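Local coordinates for protein probable porin (Pseudomonas aeruginosa, PDB 4FSP) that probably acts as an outer-membrane porin of the OprD family, a beta-barrel through which small solutes would cross the membrane, at residues 179-184 against 221-226; 130-135 against 195-200. All blocks are in the same frame, centred on the assembly; numbering follows the deposited sequence.

Both contacts lie in one patch on the inner side of the barrel wall, where folded-in chain packs on the strands, and their centres are 10 Å apart. Contact 1 sets the chain after strand 179-180 against the start of strand 223-235; contact 2 sets the turn in 130-135 against strand 193-205. Phe197 joins them: its N lies 3.8 Å from CD1 of Leu179, and its CE1 lies 4.0 Å from OH of Tyr223. Strands 179-180 and 193-205 are antiparallel neighbours, and the segments of the two contacts alternate along the chain. One C8E detergent molecule touches His226 on the outer side; a C8E also lies about 9 Å from the side chain of Leu199.

Contact 1 of 2, residues 179-184 against 221-226; sequences LALFNR and QVYAQH. With C8E ((hydroxyethyloxy)tri(ethyloxy)octane), chain I.
Leu181 reaches Val222 and Tyr223, where the chain enters strand 223-235, with one methyl group for each partner. CD1 approaches the Tyr223 ring obliquely, 3.8 Å from CE1 and 4.1 Å from CD1 of that tyrosine. CD2 meets CG1 of Val222 at 4.2 Å, a looser touch. With CG anti to the backbone N (chi1 169°), the branched end of the leucine is turned toward 221-226, which brings CD1 to Tyr223 and CD2 to Val222. All three side chains are buried, yet they bury just 108 Å² between the segments, and no hydrogen bond spans the gap: the nearest CA atoms, those of Leu181 and Val222, are 7.7 Å apart. Gln225, also buried, turns its NE2 to Ser250 OG and Pro294 O.

The far end of 221-226 is different. There His226, partly exposed, faces the detergent, its CE1 3.3 Å from C11 of C8E, while its ND1 hydrogen-bonds to the Tyr214 hydroxyl and its ring meets Tyr216 edge-to-face. Within one strand, then, Tyr223 serves the inner cluster and His226 the outer surface, as expected in a membrane barrel.

Around the cluster, Leu181 also packs on Phe188, Val222 on Ala192 and Tyr223 on Phe197 of strand 193-205. Leu179 joins in from strand 179-180, touching Phe197 and Leu219, the latter on strand 210-219, which lies between strands 193-205 and 223-235 in the barrel wall.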
ATOM      1  N   LEU A 179       6.600 -15.974   2.936  1.00 47.88           N
ATOM      2  CA  LEU A 179       5.452 -15.092   3.065  1.00 43.42           C
ATOM      3  C   LEU A 179       4.580 -15.626   4.200  1.00 42.53           C
ATOM      4  O   LEU A 179       4.445 -16.843   4.374  1.00 41.91           O
ATOM      5  CB  LEU A 179       4.688 -15.095   1.747  1.00 39.54           C
ATOM      6  CG  LEU A 179       5.672 -15.072   0.574  1.00 46.52           C
ATOM      7  CD1 LEU A 179       5.191 -15.931  -0.591  1.00 51.22           C
ATOM      8  CD2 LEU A 179       5.910 -13.649   0.128  1.00 46.63           C
ATOM      9  N   ALA A 180       4.008 -14.726   4.988  1.00 37.36           N
ATOM     10  CA  ALA A 180       3.286 -15.141   6.182  1.00 36.51           C
ATOM     11  C   ALA A 180       2.006 -14.341   6.394  1.00 37.38           C
ATOM     12  O   ALA A 180       1.940 -13.143   6.075  1.00 33.39           O
ATOM     13  CB  ALA A 180       4.186 -15.035   7.415  1.00 30.78           C
ATOM     14  N   LEU A 181       0.992 -15.009   6.936  1.00 35.36           N
ATOM     15  CA  LEU A 181      -0.256 -14.350   7.290  1.00 31.29           C
ATOM     16  C   LEU A 181      -0.006 -13.422   8.472  1.00 30.27           C
ATOM     17  O   LEU A 181       0.510 -13.846   9.501  1.00 36.16           O
ATOM     18  CB  LEU A 181      -1.297 -15.400   7.667  1.00 31.25           C
ATOM     19  CG  LEU A 181      -2.566 -14.836   8.301  1.00 32.90           C
ATOM     20  CD1 LEU A 181      -3.325 -13.999   7.266  1.00 23.60           C
ATOM     21  CD2 LEU A 181      -3.422 -15.973   8.834  1.00 32.45           C
ATOM     22  N   PHE A 182      -0.345 -12.149   8.332  1.00 31.08           N
ATOM     23  CA  PHE A 182      -0.172 -11.224   9.446  1.00 38.99           C
ATOM     24  C   PHE A 182      -1.235 -11.436  10.531  1.00 39.97           C
ATOM     25  O   PHE A 182      -2.386 -11.064  10.336  1.00 45.36           O
ATOM     26  CB  PHE A 182      -0.226  -9.786   8.944  1.00 35.87           C
ATOM     27  CG  PHE A 182      -0.023  -8.765  10.023  1.00 41.89           C
ATOM     28  CD1 PHE A 182       0.903  -8.982  11.034  1.00 41.41           C
ATOM     29  CD2 PHE A 182      -0.745  -7.584  10.022  1.00 42.75           C
ATOM     30  CE1 PHE A 182       1.098  -8.040  12.025  1.00 40.28           C
ATOM     31  CE2 PHE A 182      -0.550  -6.640  11.011  1.00 40.76           C
ATOM     32  CZ  PHE A 182       0.374  -6.867  12.010  1.00 34.37           C
ATOM     33  N   ASN A 183      -0.855 -12.020  11.666  1.00 44.44           N
ATOM     34  CA  ASN A 183      -1.829 -12.280  12.724  1.00 52.76           C
ATOM     35  C   ASN A 183      -2.458 -10.995  13.259  1.00 64.69           C
ATOM     36  O   ASN A 183      -3.572 -10.656  12.866  1.00 82.57           O
ATOM     37  CB  ASN A 183      -1.247 -13.135  13.857  1.00 51.26           C
ATOM     38  CG  ASN A 183      -2.241 -14.180  14.369  1.00 55.35           C
ATOM     39  OD1 ASN A 183      -3.446 -14.084  14.116  1.00 54.81           O
ATOM     40  ND2 ASN A 183      -1.739 -15.177  15.091  1.00 50.36           N
ATOM     41  N   ARG A 184      -1.741 -10.279  14.123  1.00 59.51           N
ATOM     42  CA  ARG A 184      -2.258  -9.050  14.758  1.00 53.61           C
ATOM     43  C   ARG A 184      -3.455  -9.331  15.657  1.00 47.78           C
ATOM     44  O   ARG A 184      -4.491  -9.795  15.180  1.00 51.33           O
ATOM     45  CB  ARG A 184      -2.628  -7.966  13.728  1.00 42.38           C
ATOM     46  CG  ARG A 184      -3.405  -6.798  14.343  1.00 43.83           C
ATOM     47  CD  ARG A 184      -3.404  -5.558  13.459  1.00 49.14           C
ATOM     48  NE  ARG A 184      -3.185  -4.350  14.260  1.00 52.97           N
ATOM     49  CZ  ARG A 184      -3.012  -3.130  13.758  1.00 50.88           C
ATOM     50  NH1 ARG A 184      -3.044  -2.929  12.446  1.00 47.84           N
ATOM     51  NH2 ARG A 184      -2.812  -2.106  14.579  1.00 57.39           N
ATOM     52  N   GLN A 221      -1.931 -23.005   1.038  1.00 37.65           N
ATOM     53  CA  GLN A 221      -2.131 -23.745   2.282  1.00 36.81           C
ATOM     54  C   GLN A 221      -2.541 -22.846   3.456  1.00 39.85           C
ATOM     55  O   GLN A 221      -2.542 -23.299   4.607  1.00 40.08           O
ATOM     56  CB  GLN A 221      -0.879 -24.569   2.652  1.00 38.74           C
ATOM     57  CG  GLN A 221      -0.312 -25.425   1.507  1.00 34.29           C
ATOM     58  CD  GLN A 221      -1.342 -26.388   0.922  1.00 42.31           C
ATOM     59  OE1 GLN A 221      -2.216 -26.892   1.629  1.00 48.79           O
ATOM     60  NE2 GLN A 221      -1.245 -26.640  -0.377  1.00 50.21           N
ATOM     61  N   VAL A 222      -2.878 -21.582   3.182  1.00 37.80           N
ATOM     62  CA  VAL A 222      -3.364 -20.692   4.244  1.00 38.55           C
ATOM     63  C   VAL A 222      -4.725 -20.031   3.969  1.00 38.89           C
ATOM     64  O   VAL A 222      -5.713 -20.347   4.635  1.00 42.17           O
ATOM     65  CB  VAL A 222      -2.335 -19.606   4.634  1.00 40.20           C
ATOM     66  CG1 VAL A 222      -2.768 -18.948   5.942  1.00 29.47           C
ATOM     67  CG2 VAL A 222      -0.951 -20.210   4.783  1.00 44.29           C
ATOM     68  N   TYR A 223      -4.776 -19.102   3.013  1.00 33.90           N
ATOM     69  CA  TYR A 223      -6.046 -18.484   2.645  1.00 34.34           C
ATOM     70  C   TYR A 223      -6.064 -18.035   1.193  1.00 34.68           C
ATOM     71  O   TYR A 223      -5.015 -17.817   0.584  1.00 37.97           O
ATOM     72  CB  TYR A 223      -6.358 -17.279   3.543  1.00 29.31           C
ATOM     73  CG  TYR A 223      -5.524 -16.057   3.236  1.00 27.99           C
ATOM     74  CD1 TYR A 223      -4.275 -15.895   3.815  1.00 29.44           C
ATOM     75  CD2 TYR A 223      -5.977 -15.065   2.360  1.00 29.61           C
ATOM     76  CE1 TYR A 223      -3.486 -14.780   3.538  1.00 25.31           C
ATOM     77  CE2 TYR A 223      -5.195 -13.936   2.083  1.00 27.67           C
ATOM     78  CZ  TYR A 223      -3.950 -13.807   2.681  1.00 32.45           C
ATOM     79  OH  TYR A 223      -3.155 -12.710   2.426  1.00 29.55           O
ATOM     80  N   ALA A 224      -7.273 -17.893   0.658  1.00 26.53           N
ATOM     81  CA  ALA A 224      -7.500 -17.281  -0.643  1.00 28.39           C
ATOM     82  C   ALA A 224      -8.429 -16.112  -0.403  1.00 29.81           C
ATOM     83  O   ALA A 224      -9.331 -16.202   0.425  1.00 28.03           O
ATOM     84  CB  ALA A 224      -8.158 -18.265  -1.602  1.00 27.81           C
ATOM     85  N   GLN A 225      -8.222 -15.018  -1.127  1.00 28.27           N
ATOM     86  CA  GLN A 225      -9.081 -13.850  -0.984  1.00 26.35           C
ATOM     87  C   GLN A 225      -9.564 -13.383  -2.349  1.00 30.79           C
ATOM     88  O   GLN A 225      -8.771 -13.253  -3.277  1.00 28.11           O
ATOM     89  CB  GLN A 225      -8.325 -12.733  -0.269  1.00 25.20           C
ATOM     90  CG  GLN A 225      -9.004 -11.366  -0.241  1.00 24.23           C
ATOM     91  CD  GLN A 225      -8.253 -10.395   0.681  1.00 23.60           C
ATOM     92  OE1 GLN A 225      -7.698  -9.378   0.233  1.00 28.79           O
ATOM     93  NE2 GLN A 225      -8.221 -10.718   1.973  1.00 20.45           N
ATOM     94  N   HIS A 226     -10.871 -13.160  -2.471  1.00 26.87           N
ATOM     95  CA  HIS A 226     -11.439 -12.589  -3.689  1.00 24.18           C
ATOM     96  C   HIS A 226     -11.712 -11.118  -3.424  1.00 21.65           C
ATOM     97  O   HIS A 226     -12.230 -10.765  -2.367  1.00 24.40           O
ATOM     98  CB  HIS A 226     -12.757 -13.285  -4.067  1.00 25.59           C
ATOM     99  CG  HIS A 226     -12.603 -14.727  -4.440  1.00 24.86           C
ATOM    100  ND1 HIS A 226     -12.338 -15.142  -5.731  1.00 24.83           N
ATOM    101  CD2 HIS A 226     -12.697 -15.859  -3.700  1.00 30.43           C
ATOM    102  CE1 HIS A 226     -12.267 -16.458  -5.763  1.00 28.56           C
ATOM    103  NE2 HIS A 226     -12.485 -16.923  -4.543  1.00 30.85           N
TER
HETATM  104  C4  C8E I 408     -13.616 -11.535 -14.270  1.00 34.04           C
HETATM  105  C5  C8E I 408     -13.910 -12.173 -12.921  1.00 35.73           C
HETATM  106  C6  C8E I 408     -13.363 -13.591 -12.796  1.00 30.95           C
HETATM  107  C7  C8E I 408     -13.969 -14.221 -11.547  1.00 38.34           C
HETATM  108  C8  C8E I 408     -13.500 -15.647 -11.287  1.00 37.19           C
HETATM  109  O9  C8E I 408     -13.817 -16.011  -9.957  1.00 41.94           O
HETATM  110  C10 C8E I 408     -13.855 -17.413  -9.759  1.00 44.48           C
HETATM  111  C11 C8E I 408     -13.992 -17.707  -8.270  1.00 50.69           C
HETATM  112  O12 C8E I 408     -13.827 -19.081  -7.975  1.00 54.32           O

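Contact 2 of 2, residues 130-135 against 195-200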
ATOM      1  N   LEU A 130      -1.264  -4.130  -5.288  1.00 32.32           N
ATOM      2  CA  LEU A 130      -2.535  -4.766  -5.659  1.00 25.05           C
ATOM      3  C   LEU A 130      -3.498  -4.864  -4.472  1.00 23.10           C
ATOM      4  O   LEU A 130      -3.069  -4.841  -3.309  1.00 23.85           O
ATOM      5  CB  LEU A 130      -2.257  -6.167  -6.219  1.00 24.28           C
ATOM      6  CG  LEU A 130      -1.349  -6.254  -7.436  1.00 28.42           C
ATOM      7  CD1 LEU A 130      -0.934  -7.709  -7.637  1.00 24.03           C
ATOM      8  CD2 LEU A 130      -2.082  -5.716  -8.666  1.00 25.76           C
ATOM      9  N   PRO A 131      -4.805  -4.999  -4.753  1.00 25.25           N
ATOM     10  CA  PRO A 131      -5.780  -5.060  -3.656  1.00 22.12           C
ATOM     11  C   PRO A 131      -5.473  -6.175  -2.661  1.00 23.54           C
ATOM     12  O   PRO A 131      -5.912  -6.126  -1.509  1.00 28.08           O
ATOM     13  CB  PRO A 131      -7.110  -5.355  -4.388  1.00 26.14           C
ATOM     14  CG  PRO A 131      -6.928  -4.735  -5.748  1.00 26.32           C
ATOM     15  CD  PRO A 131      -5.459  -4.992  -6.079  1.00 18.32           C
ATOM     16  N   THR A 132      -4.718  -7.173  -3.106  1.00 23.26           N
ATOM     17  CA  THR A 132      -4.393  -8.324  -2.270  1.00 18.46           C
ATOM     18  C   THR A 132      -2.995  -8.228  -1.694  1.00 26.54           C
ATOM     19  O   THR A 132      -2.593  -9.076  -0.891  1.00 28.21           O
ATOM     20  CB  THR A 132      -4.433  -9.621  -3.089  1.00 23.94           C
ATOM     21  OG1 THR A 132      -3.537  -9.495  -4.200  1.00 24.24           O
ATOM     22  CG2 THR A 132      -5.842  -9.879  -3.614  1.00 22.01           C
ATOM     23  N   ILE A 133      -2.241  -7.227  -2.142  1.00 20.71           N
ATOM     24  CA  ILE A 133      -0.895  -7.014  -1.632  1.00 20.96           C
ATOM     25  C   ILE A 133      -0.399  -5.606  -1.958  1.00 26.30           C
ATOM     26  O   ILE A 133      -0.140  -5.285  -3.120  1.00 27.40           O
ATOM     27  CB  ILE A 133       0.074  -8.111  -2.120  1.00 28.72           C
ATOM     28  CG1 ILE A 133       1.530  -7.674  -1.904  1.00 34.35           C
ATOM     29  CG2 ILE A 133      -0.216  -8.475  -3.582  1.00 23.23           C
ATOM     30  CD1 ILE A 133       2.539  -8.770  -2.188  1.00 30.35           C
ATOM     31  N   GLN A 134      -0.327  -4.773  -0.916  1.00 29.79           N
ATOM     32  CA  GLN A 134       0.058  -3.357  -0.989  1.00 34.23           C
ATOM     33  C   GLN A 134       1.277  -3.107  -0.094  1.00 33.24           C
ATOM     34  O   GLN A 134       1.303  -3.574   1.040  1.00 31.17           O
ATOM     35  CB  GLN A 134      -1.087  -2.478  -0.455  1.00 33.29           C
ATOM     36  CG  GLN A 134      -2.298  -2.399  -1.345  1.00 42.37           C
ATOM     37  CD  GLN A 134      -2.273  -1.177  -2.220  1.00 47.51           C
ATOM     38  OE1 GLN A 134      -2.275  -1.266  -3.459  1.00 44.30           O
ATOM     39  NE2 GLN A 134      -2.255  -0.012  -1.583  1.00 45.81           N
ATOM     40  N   PRO A 135       2.261  -2.326  -0.577  1.00 31.64           N
ATOM     41  CA  PRO A 135       3.467  -2.069   0.226  1.00 33.17           C
ATOM     42  C   PRO A 135       3.152  -1.359   1.537  1.00 36.91           C
ATOM     43  O   PRO A 135       2.130  -0.666   1.643  1.00 36.60           O
ATOM     44  CB  PRO A 135       4.296  -1.137  -0.663  1.00 31.85           C
ATOM     45  CG  PRO A 135       3.301  -0.504  -1.593  1.00 37.03           C
ATOM     46  CD  PRO A 135       2.223  -1.518  -1.809  1.00 31.15           C
ATOM     47  N   ASP A 195       5.168 -21.219   0.840  1.00 45.30           N
ATOM     48  CA  ASP A 195       6.225 -21.064  -0.151  1.00 49.60           C
ATOM     49  C   ASP A 195       5.768 -20.211  -1.318  1.00 48.36           C
ATOM     50  O   ASP A 195       6.593 -19.666  -2.047  1.00 51.53           O
ATOM     51  CB  ASP A 195       6.648 -22.422  -0.706  1.00 55.39           C
ATOM     52  CG  ASP A 195       7.261 -23.313   0.341  1.00 78.15           C
ATOM     53  OD1 ASP A 195       8.417 -23.056   0.736  1.00 85.62           O
ATOM     54  OD2 ASP A 195       6.592 -24.282   0.758  1.00 85.79           O
ATOM     55  N   ARG A 196       4.454 -20.117  -1.508  1.00 36.54           N
ATOM     56  CA  ARG A 196       3.908 -19.509  -2.712  1.00 33.60           C
ATOM     57  C   ARG A 196       2.706 -18.634  -2.417  1.00 37.21           C
ATOM     58  O   ARG A 196       1.809 -19.014  -1.660  1.00 38.11           O
ATOM     59  CB  ARG A 196       3.466 -20.587  -3.709  1.00 38.77           C
ATOM     60  CG  ARG A 196       4.536 -21.565  -4.130  1.00 54.71           C
ATOM     61  CD  ARG A 196       5.645 -20.862  -4.886  1.00 72.88           C
ATOM     62  NE  ARG A 196       6.511 -21.805  -5.592  1.00 83.10           N
ATOM     63  CZ  ARG A 196       7.667 -22.262  -5.121  1.00 86.59           C
ATOM     64  NH1 ARG A 196       8.114 -21.863  -3.934  1.00 80.14           N
ATOM     65  NH2 ARG A 196       8.379 -23.117  -5.842  1.00 94.82           N
ATOM     66  N   PHE A 197       2.686 -17.466  -3.041  1.00 33.30           N
ATOM     67  CA  PHE A 197       1.503 -16.629  -3.048  1.00 27.01           C
ATOM     68  C   PHE A 197       1.121 -16.403  -4.504  1.00 25.25           C
ATOM     69  O   PHE A 197       1.909 -15.858  -5.272  1.00 26.48           O
ATOM     70  CB  PHE A 197       1.774 -15.286  -2.368  1.00 25.63           C
ATOM     71  CG  PHE A 197       0.548 -14.414  -2.250  1.00 29.55           C
ATOM     72  CD1 PHE A 197      -0.353 -14.595  -1.207  1.00 33.72           C
ATOM     73  CD2 PHE A 197       0.292 -13.420  -3.182  1.00 28.41           C
ATOM     74  CE1 PHE A 197      -1.495 -13.803  -1.092  1.00 33.67           C
ATOM     75  CE2 PHE A 197      -0.839 -12.620  -3.072  1.00 28.33           C
ATOM     76  CZ  PHE A 197      -1.738 -12.812  -2.026  1.00 30.97           C
ATOM     77  N   ASP A 198      -0.082 -16.815  -4.885  1.00 25.74           N
ATOM     78  CA  ASP A 198      -0.518 -16.667  -6.264  1.00 23.40           C
ATOM     79  C   ASP A 198      -1.403 -15.458  -6.406  1.00 29.21           C
ATOM     80  O   ASP A 198      -2.124 -15.096  -5.476  1.00 33.86           O
ATOM     81  CB  ASP A 198      -1.262 -17.918  -6.694  1.00 26.52           C
ATOM     82  CG  ASP A 198      -0.426 -19.158  -6.504  1.00 34.02           C
ATOM     83  OD1 ASP A 198       0.736 -19.146  -6.947  1.00 36.81           O
ATOM     84  OD2 ASP A 198      -0.907 -20.124  -5.884  1.00 38.37           O
ATOM     85  N   LEU A 199      -1.344 -14.818  -7.566  1.00 27.54           N
ATOM     86  CA  LEU A 199      -2.239 -13.699  -7.815  1.00 24.51           C
ATOM     87  C   LEU A 199      -2.678 -13.609  -9.267  1.00 25.90           C
ATOM     88  O   LEU A 199      -1.957 -14.004 -10.176  1.00 26.65           O
ATOM     89  CB  LEU A 199      -1.618 -12.383  -7.339  1.00 28.51           C
ATOM     90  CG  LEU A 199      -0.315 -11.974  -8.021  1.00 35.82           C
ATOM     91  CD1 LEU A 199      -0.615 -11.000  -9.152  1.00 25.31           C
ATOM     92  CD2 LEU A 199       0.694 -11.371  -7.004  1.00 25.78           C
ATOM     93  N   ALA A 200      -3.873 -13.071  -9.472  1.00 24.69           N
ATOM     94  CA  ALA A 200      -4.400 -12.864 -10.805  1.00 25.55           C
ATOM     95  C   ALA A 200      -5.420 -11.759 -10.692  1.00 27.13           C
ATOM     96  O   ALA A 200      -6.131 -11.660  -9.691  1.00 28.09           O
ATOM     97  CB  ALA A 200      -5.061 -14.129 -11.324  1.00 23.44           C
TER
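Phe197 holds its ring out from strand 197-200 with CG anti to the backbone N (chi1 -176°), which carries the ring to the turn at Thr132 and Ile133. Two residues on, Leu199 has CG between its backbone N and carbonyl carbon (chi1 62°), and its methyls meet Leu130. The two leucines cross at about a right angle: CD1 of Leu130 lies 3.6 Å from CD1 and 4.1 Å from CD2 of Leu199, so a single methyl of Leu130 rests on the fork of its partner.

At the other end of the contact, the Phe197 ring is met obliquely by two groups. The backbone O of Thr132 comes within 4.0 Å of CZ of Phe197, and CG2 of Ile133 lies 4.2 Å from CE2 of the same ring. The surface presented by 130-135 is that of a type I beta turn from Leu130 to Ile133, closed by paired backbone bonds, Leu130 N to Ile133 O at 2.7 Å and Ile133 N to Leu130 O at 2.8 Å. Further out, Ile133 touches Leu165 and Leu130 touches His215, on the two strands that flank 193-205 in the barrel wall, and Phe197 leans on Leu219.

No hydrogen bond joins the two segments, which bury 176 Å² together. The turn's two internal bonds pair Leu130 with Ile133, while strand 193-205 bonds to its neighbours through Leu165, Gly163 and Glu218. The contact is therefore probably held mainly by apolar packing, chiefly Leu130 on Leu199 and Ile133 on Phe197, with the approach of Thr132 O to the ring as the polar exception.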